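Local atomic coordinates of amino acid amide racemase (Ochrobactrum anthropi, PDB entry 6GIO), a protein that belongs to the class-III aminotransferase family of pyridoxal-5'-phosphate enzymes and forms a two-chain assembly whose subunits each carry the fold type I architecture. Residues N101-V106 / G280-M285; I132-G137 / V164-Y169; D171-R176 / G354-S359; A367-T372 / L391-L396. All blocks are in the same frame, centred on the assembly; numbering follows the deposited sequence.

From the N terminus, 101-106 opens a loop that closes 174 residues on, at 280-285, and inside it interaction 2 opens at 132-137 and closes at 164-169, nested within interaction 1. Segment 171-176 follows almost at once and starts interaction 3 before 280-285 closes interaction 1, so interactions 1 and 3 cross. Interaction 3 closes at 354-359, and interaction 4 then runs in series from 367-372 to 391-396. Interactions 1 and 2 hold opposite margins of one seven-stranded sheet, their centres about 25 Å apart. Interaction 3 joins a loop leaving that sheet to the second sheet, where interaction 4 packs the start of helix 369-382 on the turn leading into strand 395-398; the centres of interactions 3 and 4 are about 11 Å apart.

Interaction 1 (N101-V106 / G280-M285); sequences NGERRV and GPQWVM
Arg105 and Gln282 lie alongside each other and point the same way, and between them they bury the most surface here. The amide of Gln282 stacks on one face of the Arg105 guanidinium without bonding to it, the facing nitrogens NE2 and NH2 both being donors; Gln282 CD stands 3.3 Å above the plane. Gln282 reaches there on a fully extended chain (chi1 -179°), and its NE2 bonds to Asp286. The guanidinium is kept from turning by acceptors in its own plane: Arg105 NH1 bonds to Glu103 OE1 at 2.7 Å, forming a salt bridge, and to Arg104 O at 2.8 Å, while Arg105 NH2 also reaches Glu103 OE1, at 3.1 Å. Glu103 in turn lies beside Gln282, Glu103 CB being 3.4 Å from Gln282 OE1. Along the backbones, Arg105 N to Gly280 O (3.0 Å) and Gly280 N to Arg105 O (3.1 Å) make a hydrogen-bonded pair, and Gln282 N bonds to Glu103 O at 3.0 Å. Met285 packs its CB on that of Arg105 and also touches Ala16 of the second subunit. An antiparallel pairing thus runs straight into a helix, Pro281 at the N-cap position, on strand 104-109, outermost within this chain in a sheet of a fold type I enzyme.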
loop_
_atom_site.group_PDB
_atom_site.type_symbol
_atom_site.label_atom_id
_atom_site.label_comp_id
_atom_site.label_asym_id
_atom_site.label_seq_id
_atom_site.Cartn_x
_atom_site.Cartn_y
_atom_site.Cartn_z
ATOM N N ASN C 101 -2.467 24.677 12.491
ATOM C CA ASN C 101 -2.969 26.039 12.191
ATOM C C ASN C 101 -3.244 26.173 10.692
ATOM O O ASN C 101 -2.597 25.487 9.927
ATOM C CB ASN C 101 -1.980 27.084 12.683
ATOM C CG ASN C 101 -1.946 27.173 14.190
ATOM O OD1 ASN C 101 -0.876 27.232 14.772
ATOM N ND2 ASN C 101 -3.104 27.158 14.820
ATOM N N GLY C 102 -4.185 27.046 10.328
ATOM C CA GLY C 102 -4.573 27.314 8.931
ATOM C C GLY C 102 -5.308 26.174 8.246
ATOM O O GLY C 102 -5.733 25.220 8.882
ATOM N N GLU C 103 -5.465 26.288 6.931
ATOM C CA GLU C 103 -6.062 25.239 6.127
ATOM C C GLU C 103 -5.130 24.003 6.025
ATOM O O GLU C 103 -3.900 24.121 5.845
ATOM C CB GLU C 103 -6.407 25.786 4.742
ATOM C CG GLU C 103 -7.506 26.865 4.736
ATOM C CD GLU C 103 -8.919 26.282 4.785
ATOM O OE1 GLU C 103 -9.116 25.087 4.417
ATOM O OE2 GLU C 103 -9.854 27.020 5.170
ATOM N N ARG C 104 -5.712 22.826 6.214
ATOM C CA ARG C 104 -4.973 21.571 6.131
ATOM C C ARG C 104 -5.849 20.543 5.406
ATOM O O ARG C 104 -7.078 20.688 5.332
ATOM C CB ARG C 104 -4.608 21.048 7.524
ATOM C CG ARG C 104 -3.783 22.028 8.347
ATOM C CD ARG C 104 -3.438 21.472 9.712
ATOM N NE ARG C 104 -4.641 21.319 10.508
ATOM C CZ ARG C 104 -4.835 20.416 11.443
ATOM N NH1 ARG C 104 -3.899 19.545 11.769
ATOM N NH2 ARG C 104 -5.985 20.396 12.069
ATOM N N ARG C 105 -5.220 19.535 4.839
ATOM C CA ARG C 105 -5.949 18.434 4.207
ATOM C C ARG C 105 -5.237 17.111 4.505
ATOM O O ARG C 105 -4.062 17.076 4.957
ATOM C CB ARG C 105 -6.019 18.618 2.703
ATOM C CG ARG C 105 -6.604 19.940 2.232
ATOM C CD ARG C 105 -8.097 19.986 2.450
ATOM N NE ARG C 105 -8.748 21.160 1.894
ATOM C CZ ARG C 105 -8.901 22.335 2.507
ATOM N NH1 ARG C 105 -8.425 22.522 3.717
ATOM N NH2 ARG C 105 -9.547 23.332 1.893
ATOM N N VAL C 106 -5.966 16.043 4.177
ATOM C CA VAL C 106 -5.598 14.675 4.486
ATOM C C VAL C 106 -5.574 13.824 3.221
ATOM O O VAL C 106 -6.489 13.870 2.398
ATOM C CB VAL C 106 -6.618 14.074 5.418
ATOM C CG1 VAL C 106 -6.145 12.703 5.905
ATOM C CG2 VAL C 106 -6.837 15.043 6.566
ATOM N N GLY C 280 -1.337 17.586 6.272
ATOM C CA GLY C 280 -0.420 18.604 5.866
ATOM C C GLY C 280 -1.136 19.901 5.559
ATOM O O GLY C 280 -2.351 19.944 5.604
ATOM N N PRO C 281 -0.380 20.965 5.293
ATOM C CA PRO C 281 -1.036 22.246 5.014
ATOM C C PRO C 281 -1.652 22.192 3.597
ATOM O O PRO C 281 -1.167 21.431 2.750
ATOM C CB PRO C 281 0.098 23.287 5.104
ATOM C CG PRO C 281 1.366 22.533 5.164
ATOM C CD PRO C 281 1.089 21.052 5.229
ATOM N N GLN C 282 -2.699 22.978 3.349
ATOM C CA GLN C 282 -3.427 22.902 2.068
ATOM C C GLN C 282 -2.572 23.247 0.839
ATOM O O GLN C 282 -2.652 22.598 -0.207
ATOM C CB GLN C 282 -4.684 23.781 2.093
ATOM C CG GLN C 282 -5.458 23.683 0.793
ATOM C CD GLN C 282 -6.654 24.575 0.750
ATOM O OE1 GLN C 282 -6.681 25.647 1.380
ATOM N NE2 GLN C 282 -7.681 24.144 -0.005
ATOM N N TRP C 283 -1.712 24.239 0.976
ATOM C CA TRP C 283 -0.916 24.663 -0.161
ATOM C C TRP C 283 0.005 23.535 -0.637
ATOM O O TRP C 283 0.277 23.442 -1.802
ATOM C CB TRP C 283 -0.144 25.966 0.127
ATOM C CG TRP C 283 1.047 25.868 1.065
ATOM C CD1 TRP C 283 1.047 26.016 2.423
ATOM C CD2 TRP C 283 2.402 25.640 0.698
ATOM N NE1 TRP C 283 2.307 25.859 2.915
ATOM C CE2 TRP C 283 3.160 25.644 1.873
ATOM C CE3 TRP C 283 3.051 25.441 -0.517
ATOM C CZ2 TRP C 283 4.544 25.449 1.869
ATOM C CZ3 TRP C 283 4.414 25.224 -0.517
ATOM C CH2 TRP C 283 5.145 25.232 0.670
ATOM N N VAL C 284 0.430 22.652 0.248
ATOM C CA VAL C 284 1.182 21.452 -0.173
ATOM C C VAL C 284 0.251 20.348 -0.670
ATOM O O VAL C 284 0.482 19.753 -1.732
ATOM C CB VAL C 284 1.994 20.889 1.016
ATOM C CG1 VAL C 284 2.654 19.548 0.670
ATOM C CG2 VAL C 284 3.000 21.916 1.492
ATOM N N MET C 285 -0.787 20.067 0.111
ATOM C CA MET C 285 -1.590 18.866 -0.063
ATOM C C MET C 285 -2.492 18.945 -1.299
ATOM O O MET C 285 -2.845 17.921 -1.914
ATOM C CB MET C 285 -2.387 18.578 1.211
ATOM C CG MET C 285 -1.518 18.333 2.418
ATOM S SD MET C 285 -0.403 16.898 2.278
ATOM C CE MET C 285 -1.556 15.566 2.058
#

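Interaction 2 (I132-G137 / V164-Y169); sequences IISFIG and VLLLPY
Tyr169 turns the edge of its ring onto a face of Phe135 in a T-shaped pair, planes 80° apart and centroids 5.2 Å apart. The touching atom is Tyr169 CD2, 3.6 Å from Phe135 CG and set toward the rim of the phenyl ring. A chi1 of -163° swings the Tyr169 ring away from its own backbone N to cross that of Phe135 at about a right angle, and its hydroxyl extends to Glu205 O; Glu205 belongs to the pyridoxal-5'-phosphate pocket. The phenyl edge meets Pro168 O, 3.4 Å from Phe135 CE1, and the same CE1 touches Leu167 CB. Leu167 also lies obliquely across Ile133, Leu167 CD1 to Ile133 CG2 being 3.9 Å. Ile133, Phe135, Leu165 and Leu167 occupy one face of two parallel strands that belong to a beta-alpha-beta unit through helix 144-147; strand 164-167 is outermost within this chain in the sheet that begins at strand 104-109. Helices 179-191 and 220-229 pack on this face. Four backbone bonds hold the two segments in register, among them Ser134 N to Leu165 O at 2.9 Å and Ile136 N to Leu167 O at 2.8 Å. On the other face Leu166 leans its CD2 branch over Ser134 CB, at 3.7 Å, while the Ser134 hydroxyl is held by Ile149 O and Ser138 OG. Ile136 lays its CG1 against Leu166 CB, 4.0 Å away.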
loop_
_atom_site.group_PDB
_atom_site.type_symbol
_atom_site.label_atom_id
_atom_site.label_comp_id
_atom_site.label_asym_id
_atom_site.label_seq_id
_atom_site.Cartn_x
_atom_site.Cartn_y
_atom_site.Cartn_z
ATOM N N ILE C 132 16.569 16.863 1.358
ATOM C CA ILE C 132 15.834 16.301 2.488
ATOM C C ILE C 132 16.768 16.024 3.674
ATOM O O ILE C 132 17.837 15.484 3.478
ATOM C CB ILE C 132 15.097 14.982 2.086
ATOM C CG1 ILE C 132 13.982 15.270 1.068
ATOM C CG2 ILE C 132 14.510 14.288 3.316
ATOM C CD1 ILE C 132 12.868 16.174 1.540
ATOM N N ILE C 133 16.345 16.355 4.895
ATOM C CA ILE C 133 17.123 16.015 6.099
ATOM C C ILE C 133 16.474 14.790 6.735
ATOM O O ILE C 133 15.293 14.763 6.963
ATOM C CB ILE C 133 17.258 17.189 7.081
ATOM C CG1 ILE C 133 17.956 18.372 6.382
ATOM C CG2 ILE C 133 18.068 16.791 8.327
ATOM C CD1 ILE C 133 17.649 19.714 7.002
ATOM N N SER C 134 17.279 13.787 6.993
ATOM C CA SER C 134 16.837 12.592 7.675
ATOM C C SER C 134 17.880 12.117 8.745
ATOM O O SER C 134 18.947 12.713 8.891
ATOM C CB SER C 134 16.636 11.540 6.614
ATOM O OG SER C 134 16.171 10.357 7.175
ATOM N N PHE C 135 17.568 11.058 9.492
ATOM C CA PHE C 135 18.474 10.554 10.522
ATOM C C PHE C 135 19.053 9.200 10.206
ATOM O O PHE C 135 18.365 8.358 9.680
ATOM C CB PHE C 135 17.794 10.519 11.904
ATOM C CG PHE C 135 17.727 11.877 12.509
ATOM C CD1 PHE C 135 18.834 12.398 13.166
ATOM C CD2 PHE C 135 16.650 12.690 12.275
ATOM C CE1 PHE C 135 18.820 13.701 13.643
ATOM C CE2 PHE C 135 16.637 14.007 12.739
ATOM C CZ PHE C 135 17.716 14.498 13.449
ATOM N N ILE C 136 20.325 9.020 10.538
ATOM C CA ILE C 136 20.946 7.708 10.482
ATOM C C ILE C 136 20.114 6.796 11.381
ATOM O O ILE C 136 19.834 7.101 12.573
ATOM C CB ILE C 136 22.429 7.732 10.925
ATOM C CG1 ILE C 136 23.272 8.539 9.949
ATOM C CG2 ILE C 136 23.013 6.313 10.995
ATOM C CD1 ILE C 136 24.607 8.959 10.490
ATOM N N GLY C 137 19.694 5.682 10.799
ATOM C CA GLY C 137 18.948 4.674 11.516
ATOM C C GLY C 137 17.442 4.819 11.426
ATOM O O GLY C 137 16.694 3.933 11.904
ATOM N N VAL C 164 19.855 13.830 0.021
ATOM C CA VAL C 164 19.556 13.483 1.426
ATOM C C VAL C 164 20.778 13.716 2.320
ATOM O O VAL C 164 21.894 13.211 2.072
ATOM C CB VAL C 164 19.030 12.022 1.572
ATOM C CG1 VAL C 164 18.885 11.625 3.042
ATOM C CG2 VAL C 164 17.682 11.895 0.887
ATOM N N LEU C 165 20.559 14.518 3.357
ATOM C CA LEU C 165 21.531 14.754 4.408
ATOM C C LEU C 165 21.135 13.869 5.560
ATOM O O LEU C 165 20.061 14.093 6.135
ATOM C CB LEU C 165 21.492 16.236 4.850
ATOM C CG LEU C 165 22.453 16.617 6.002
ATOM C CD1 LEU C 165 23.845 16.102 5.695
ATOM C CD2 LEU C 165 22.500 18.121 6.271
ATOM N N LEU C 166 21.971 12.860 5.862
ATOM C CA LEU C 166 21.808 11.970 7.030
ATOM C C LEU C 166 22.642 12.369 8.269
ATOM O O LEU C 166 23.867 12.427 8.213
ATOM C CB LEU C 166 22.172 10.541 6.665
ATOM C CG LEU C 166 21.203 9.804 5.753
ATOM C CD1 LEU C 166 21.824 8.451 5.388
ATOM C CD2 LEU C 166 19.826 9.589 6.360
ATOM N N LEU C 167 21.974 12.616 9.397
ATOM C CA LEU C 167 22.631 13.035 10.624
ATOM C C LEU C 167 22.522 11.961 11.656
ATOM O O LEU C 167 21.533 11.237 11.643
ATOM C CB LEU C 167 21.914 14.253 11.190
ATOM C CG LEU C 167 21.857 15.530 10.348
ATOM C CD1 LEU C 167 20.915 16.521 10.993
ATOM C CD2 LEU C 167 23.243 16.117 10.183
ATOM N N PRO C 168 23.484 11.890 12.613
ATOM C CA PRO C 168 23.303 10.998 13.740
ATOM C C PRO C 168 22.109 11.396 14.598
ATOM O O PRO C 168 21.798 12.604 14.776
ATOM C CB PRO C 168 24.621 11.141 14.525
ATOM C CG PRO C 168 25.605 11.731 13.572
ATOM C CD PRO C 168 24.778 12.599 12.693
ATOM N N TYR C 169 21.413 10.388 15.106
ATOM C CA TYR C 169 20.368 10.634 16.097
ATOM C C TYR C 169 21.001 10.534 17.506
ATOM O O TYR C 169 21.554 9.508 17.879
ATOM C CB TYR C 169 19.198 9.651 15.885
ATOM C CG TYR C 169 17.867 9.984 16.522
ATOM C CD1 TYR C 169 17.615 9.681 17.840
ATOM C CD2 TYR C 169 16.802 10.527 15.749
ATOM C CE1 TYR C 169 16.355 9.906 18.408
ATOM C CE2 TYR C 169 15.559 10.748 16.297
ATOM C CZ TYR C 169 15.338 10.452 17.637
ATOM O OH TYR C 169 14.093 10.657 18.206
#

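Interaction 3 (D171-R176 / G354-S359); sequences DPFRPR and GVDLVS
Arg174 and Asp356 meet end-on, from opposite directions, in a two-pronged salt bridge, NH1 and NH2 each taking one carboxylate oxygen. Arg174 NH1 lies 2.8 Å from Asp356 OD2 and Arg174 NH2 3.1 Å from Asp356 OD1. Both nitrogens come from the syn side, though the two flat groups are turned 34° against each other, so each donor stands somewhat out of the carboxylate plane. An extended chain from CG to NE carries the guanidinium across, and NH2 also bonds to Arg364 O. The phenyl ring of Phe173 closes the tight part: its CE2 sits 3.6 Å from Asp356 CG and also over one face of the Arg174 guanidinium. Behind the ring, Asp171 OD1 fixes the turn by accepting from Phe173 N at 2.9 Å, an Asx turn. Asp356 is buried, and a second salt bridge from Arg347 to its OD2 probably favours the charged carboxylate further. Val358 makes a looser fringe, its CG1 4.1 Å from Phe173 CE2 at the ring edge and 3.8 Å from Arg174 NH2. In contrast to the buried Asp356 and Phe173, the loop beyond Arg174 turns outward at the exposed Pro175. The contact brings the loop between strand 164-167 and helix 179-191 up to strand 352-357, which runs between strands 343-349 and 395-398, and Phe173 also rests on Asp345 and Arg347 of strand 343-349.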
loop_
_atom_site.group_PDB
_atom_site.type_symbol
_atom_site.label_atom_id
_atom_site.label_comp_id
_atom_site.label_asym_id
_atom_site.label_seq_id
_atom_site.Cartn_x
_atom_site.Cartn_y
_atom_site.Cartn_z
ATOM N N ASP C 171 21.851 9.761 21.053
ATOM C CA ASP C 171 21.441 8.576 21.760
ATOM C C ASP C 171 21.993 8.642 23.201
ATOM O O ASP C 171 23.173 8.424 23.416
ATOM C CB ASP C 171 22.024 7.389 21.025
ATOM C CG ASP C 171 21.732 6.069 21.702
ATOM O OD1 ASP C 171 21.169 6.034 22.837
ATOM O OD2 ASP C 171 22.075 5.065 21.071
ATOM N N PRO C 172 21.134 8.920 24.194
ATOM C CA PRO C 172 21.625 8.988 25.569
ATOM C C PRO C 172 22.343 7.716 26.079
ATOM O O PRO C 172 23.191 7.842 26.924
ATOM C CB PRO C 172 20.363 9.243 26.395
ATOM C CG PRO C 172 19.342 9.721 25.430
ATOM C CD PRO C 172 19.672 9.094 24.115
ATOM N N PHE C 173 22.022 6.533 25.576
ATOM C CA PHE C 173 22.607 5.290 26.093
ATOM C C PHE C 173 23.978 4.990 25.474
ATOM O O PHE C 173 24.826 4.436 26.135
ATOM C CB PHE C 173 21.650 4.116 25.865
ATOM C CG PHE C 173 22.066 2.825 26.565
ATOM C CD1 PHE C 173 22.032 2.727 27.944
ATOM C CD2 PHE C 173 22.456 1.710 25.834
ATOM C CE1 PHE C 173 22.371 1.548 28.586
ATOM C CE2 PHE C 173 22.802 0.523 26.458
ATOM C CZ PHE C 173 22.765 0.439 27.853
ATOM N N ARG C 174 24.192 5.368 24.206
ATOM C CA ARG C 174 25.505 5.266 23.556
ATOM C C ARG C 174 25.881 6.634 23.048
ATOM O O ARG C 174 25.825 6.879 21.855
ATOM C CB ARG C 174 25.474 4.256 22.431
ATOM C CG ARG C 174 25.140 2.864 22.955
ATOM C CD ARG C 174 25.462 1.771 21.983
ATOM N NE ARG C 174 25.348 0.459 22.609
ATOM C CZ ARG C 174 24.199 -0.163 22.869
ATOM N NH1 ARG C 174 23.044 0.407 22.587
ATOM N NH2 ARG C 174 24.197 -1.369 23.437
ATOM N N PRO C 175 26.261 7.548 23.960
ATOM C CA PRO C 175 26.262 8.996 23.631
ATOM C C PRO C 175 27.516 9.476 22.898
ATOM O O PRO C 175 28.246 10.342 23.397
ATOM C CB PRO C 175 26.129 9.642 25.003
ATOM C CG PRO C 175 26.926 8.744 25.856
ATOM C CD PRO C 175 26.640 7.338 25.368
ATOM N N ARG C 176 27.748 8.896 21.724
ATOM C CA ARG C 176 28.775 9.349 20.784
ATOM C C ARG C 176 28.524 10.807 20.345
ATOM O O ARG C 176 29.460 11.584 20.202
ATOM C CB ARG C 176 28.838 8.384 19.597
ATOM C CG ARG C 176 29.265 6.971 20.033
ATOM C CD ARG C 176 29.425 5.960 18.895
ATOM N NE ARG C 176 30.630 6.229 18.113
ATOM C CZ ARG C 176 31.165 5.415 17.198
ATOM N NH1 ARG C 176 30.626 4.224 16.923
ATOM N NH2 ARG C 176 32.258 5.809 16.546
ATOM N N GLY C 354 11.565 -0.424 24.826
ATOM C CA GLY C 354 12.741 -1.164 24.361
ATOM C C GLY C 354 13.602 -1.635 25.509
ATOM O O GLY C 354 13.784 -0.910 26.479
ATOM N N VAL C 355 14.138 -2.842 25.380
ATOM C CA VAL C 355 15.113 -3.367 26.326
ATOM C C VAL C 355 16.457 -3.661 25.661
ATOM O O VAL C 355 16.589 -4.610 24.900
ATOM C CB VAL C 355 14.574 -4.654 27.006
ATOM C CG1 VAL C 355 15.576 -5.170 28.040
ATOM C CG2 VAL C 355 13.239 -4.376 27.676
ATOM N N ASP C 356 17.481 -2.863 25.977
ATOM C CA ASP C 356 18.766 -2.939 25.301
ATOM C C ASP C 356 19.682 -4.025 25.937
ATOM O O ASP C 356 20.089 -3.910 27.102
ATOM C CB ASP C 356 19.412 -1.559 25.380
ATOM C CG ASP C 356 20.561 -1.424 24.453
ATOM O OD1 ASP C 356 21.417 -2.333 24.457
ATOM O OD2 ASP C 356 20.562 -0.444 23.684
ATOM N N LEU C 357 19.959 -5.096 25.210
ATOM C CA LEU C 357 20.754 -6.181 25.723
ATOM C C LEU C 357 22.238 -5.925 25.456
ATOM O O LEU C 357 22.627 -5.565 24.338
ATOM C CB LEU C 357 20.357 -7.500 25.063
ATOM C CG LEU C 357 18.883 -7.829 25.128
ATOM C CD1 LEU C 357 18.614 -9.134 24.448
ATOM C CD2 LEU C 357 18.403 -7.892 26.569
ATOM N N VAL C 358 23.051 -6.085 26.491
ATOM C CA VAL C 358 24.485 -5.781 26.402
ATOM C C VAL C 358 25.335 -6.957 26.885
ATOM O O VAL C 358 24.996 -7.606 27.856
ATOM C CB VAL C 358 24.848 -4.550 27.215
ATOM C CG1 VAL C 358 24.149 -3.295 26.669
ATOM C CG2 VAL C 358 24.522 -4.741 28.695
ATOM N N SER C 359 26.438 -7.230 26.206
ATOM C CA SER C 359 27.363 -8.272 26.654
ATOM C C SER C 359 28.262 -7.759 27.766
ATOM O O SER C 359 28.915 -8.556 28.437
ATOM C CB SER C 359 28.197 -8.831 25.488
ATOM O OG SER C 359 28.956 -7.825 24.840
#

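Interaction 4 (A367-T372 / L391-L396); sequences APVTTT and LNANVL
Thr372, whose hydroxyl touches Ala393 and Asn394, shares a carbonyl with its own helix turn: Pro368 O accepts from Thr372 N at 3.3 Å and more weakly from Thr371 N and Thr372 OG1. The hydroxyl's own bond, Thr372 OG1 to Pro368 O, is weak at 3.5 Å, and it makes no hydrogen bond across the contact. Thr372 OG1 lies 3.6 Å from Ala393 O, without a hydrogen bond, and 3.7 Å from Asn394 CA. The methyl of the same residue slides past Leu396 and meets Leu396 CD2 at 3.9 Å. At the first turn of the helix Val369 brings its CG2 branch against Ala393 CB, 3.7 Å apart, and both residues also touch Tyr388 of strand 384-389. Ala393 takes a left-handed backbone conformation (phi 58°), and its CB points toward the helix. Asn394 comes alongside the segment before the helix, Asn394 CB lying 3.8 Å from Ala367 O, and sends its ND2 to Leu357 O in strand 352-357. Backbone bonds also join Leu357 to both Ala367 and Asn394, so that strand bridges the two segments. The direct contact is therefore held by methyl and methylene packing; no hydrogen bond crosses it, and polar groups are met within the helix turn or by Leu357, which links Ala367 and Asn394.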
loop_
_atom_site.group_PDB
_atom_site.type_symbol
_atom_site.label_atom_id
_atom_site.label_comp_id
_atom_site.label_asym_id
_atom_site.label_seq_id
_atom_site.Cartn_x
_atom_site.Cartn_y
_atom_site.Cartn_z
ATOM N N ALA C 367 24.625 -7.098 22.951
ATOM C CA ALA C 367 24.663 -8.568 23.013
ATOM C C ALA C 367 24.671 -9.099 21.617
ATOM O O ALA C 367 24.166 -8.433 20.700
ATOM C CB ALA C 367 23.488 -9.135 23.782
ATOM N N PRO C 368 25.254 -10.298 21.434
ATOM C CA PRO C 368 25.274 -10.830 20.095
ATOM C C PRO C 368 23.849 -11.196 19.681
ATOM O O PRO C 368 23.023 -11.543 20.543
ATOM C CB PRO C 368 26.208 -12.054 20.187
ATOM C CG PRO C 368 26.446 -12.315 21.624
ATOM C CD PRO C 368 25.953 -11.143 22.421
ATOM N N VAL C 369 23.567 -11.067 18.386
ATOM C CA VAL C 369 22.223 -11.268 17.833
ATOM C C VAL C 369 21.709 -12.689 18.069
ATOM O O VAL C 369 20.503 -12.892 18.216
ATOM C CB VAL C 369 22.171 -10.917 16.312
ATOM C CG1 VAL C 369 23.089 -11.817 15.501
ATOM C CG2 VAL C 369 20.750 -11.019 15.756
ATOM N N THR C 370 22.605 -13.667 18.114
ATOM C CA THR C 370 22.192 -15.030 18.429
ATOM C C THR C 370 21.560 -15.170 19.841
ATOM O O THR C 370 20.551 -15.892 20.033
ATOM C CB THR C 370 23.335 -16.056 18.197
ATOM O OG1 THR C 370 22.915 -17.334 18.684
ATOM C CG2 THR C 370 24.570 -15.686 18.919
ATOM N N THR C 371 22.117 -14.466 20.824
ATOM C CA THR C 371 21.544 -14.408 22.156
ATOM C C THR C 371 20.162 -13.752 22.126
ATOM O O THR C 371 19.211 -14.293 22.666
ATOM C CB THR C 371 22.471 -13.629 23.104
ATOM O OG1 THR C 371 23.721 -14.299 23.136
ATOM C CG2 THR C 371 21.918 -13.524 24.526
ATOM N N THR C 372 20.055 -12.604 21.470
ATOM C CA THR C 372 18.780 -11.903 21.356
ATOM C C THR C 372 17.708 -12.772 20.665
ATOM O O THR C 372 16.589 -12.887 21.148
ATOM C CB THR C 372 19.013 -10.581 20.610
ATOM O OG1 THR C 372 20.070 -9.870 21.288
ATOM C CG2 THR C 372 17.746 -9.724 20.530
ATOM N N LEU C 391 20.078 -0.783 15.619
ATOM C CA LEU C 391 21.186 -0.831 14.662
ATOM C C LEU C 391 22.159 -1.983 14.977
ATOM O O LEU C 391 22.904 -2.379 14.104
ATOM C CB LEU C 391 21.928 0.511 14.640
ATOM C CG LEU C 391 21.051 1.725 14.263
ATOM C CD1 LEU C 391 21.809 3.043 14.362
ATOM C CD2 LEU C 391 20.431 1.591 12.886
ATOM N N ASN C 392 22.141 -2.513 16.219
ATOM C CA ASN C 392 22.964 -3.660 16.586
ATOM C C ASN C 392 22.171 -4.952 16.842
ATOM O O ASN C 392 22.717 -5.905 17.360
ATOM C CB ASN C 392 23.832 -3.272 17.784
ATOM C CG ASN C 392 24.754 -2.091 17.467
ATOM O OD1 ASN C 392 25.695 -2.248 16.720
ATOM N ND2 ASN C 392 24.471 -0.916 18.023
ATOM N N ALA C 393 20.890 -5.001 16.456
ATOM C CA ALA C 393 20.115 -6.233 16.570
ATOM C C ALA C 393 20.026 -6.798 18.013
ATOM O O ALA C 393 20.059 -8.027 18.220
ATOM C CB ALA C 393 20.683 -7.286 15.647
ATOM N N ASN C 394 19.931 -5.897 18.987
ATOM C CA ASN C 394 20.054 -6.252 20.396
ATOM C C ASN C 394 19.006 -5.586 21.320
ATOM O O ASN C 394 19.142 -5.651 22.531
ATOM C CB ASN C 394 21.436 -5.839 20.847
ATOM C CG ASN C 394 21.564 -4.348 20.946
ATOM O OD1 ASN C 394 21.310 -3.634 19.956
ATOM N ND2 ASN C 394 21.946 -3.854 22.134
ATOM N N VAL C 395 18.006 -4.894 20.764
ATOM C CA VAL C 395 16.980 -4.225 21.571
ATOM C C VAL C 395 15.674 -5.025 21.429
ATOM O O VAL C 395 15.075 -5.048 20.343
ATOM C CB VAL C 395 16.705 -2.758 21.112
ATOM C CG1 VAL C 395 15.774 -2.077 22.095
ATOM C CG2 VAL C 395 17.957 -1.932 21.010
ATOM N N LEU C 396 15.235 -5.675 22.519
ATOM C CA LEU C 396 13.946 -6.310 22.565
ATOM C C LEU C 396 12.915 -5.211 22.430
ATOM O O LEU C 396 13.007 -4.184 23.102
ATOM C CB LEU C 396 13.735 -7.062 23.875
ATOM C CG LEU C 396 14.744 -8.145 24.246
ATOM C CD1 LEU C 396 14.316 -8.796 25.528
ATOM C CD2 LEU C 396 14.941 -9.136 23.134
#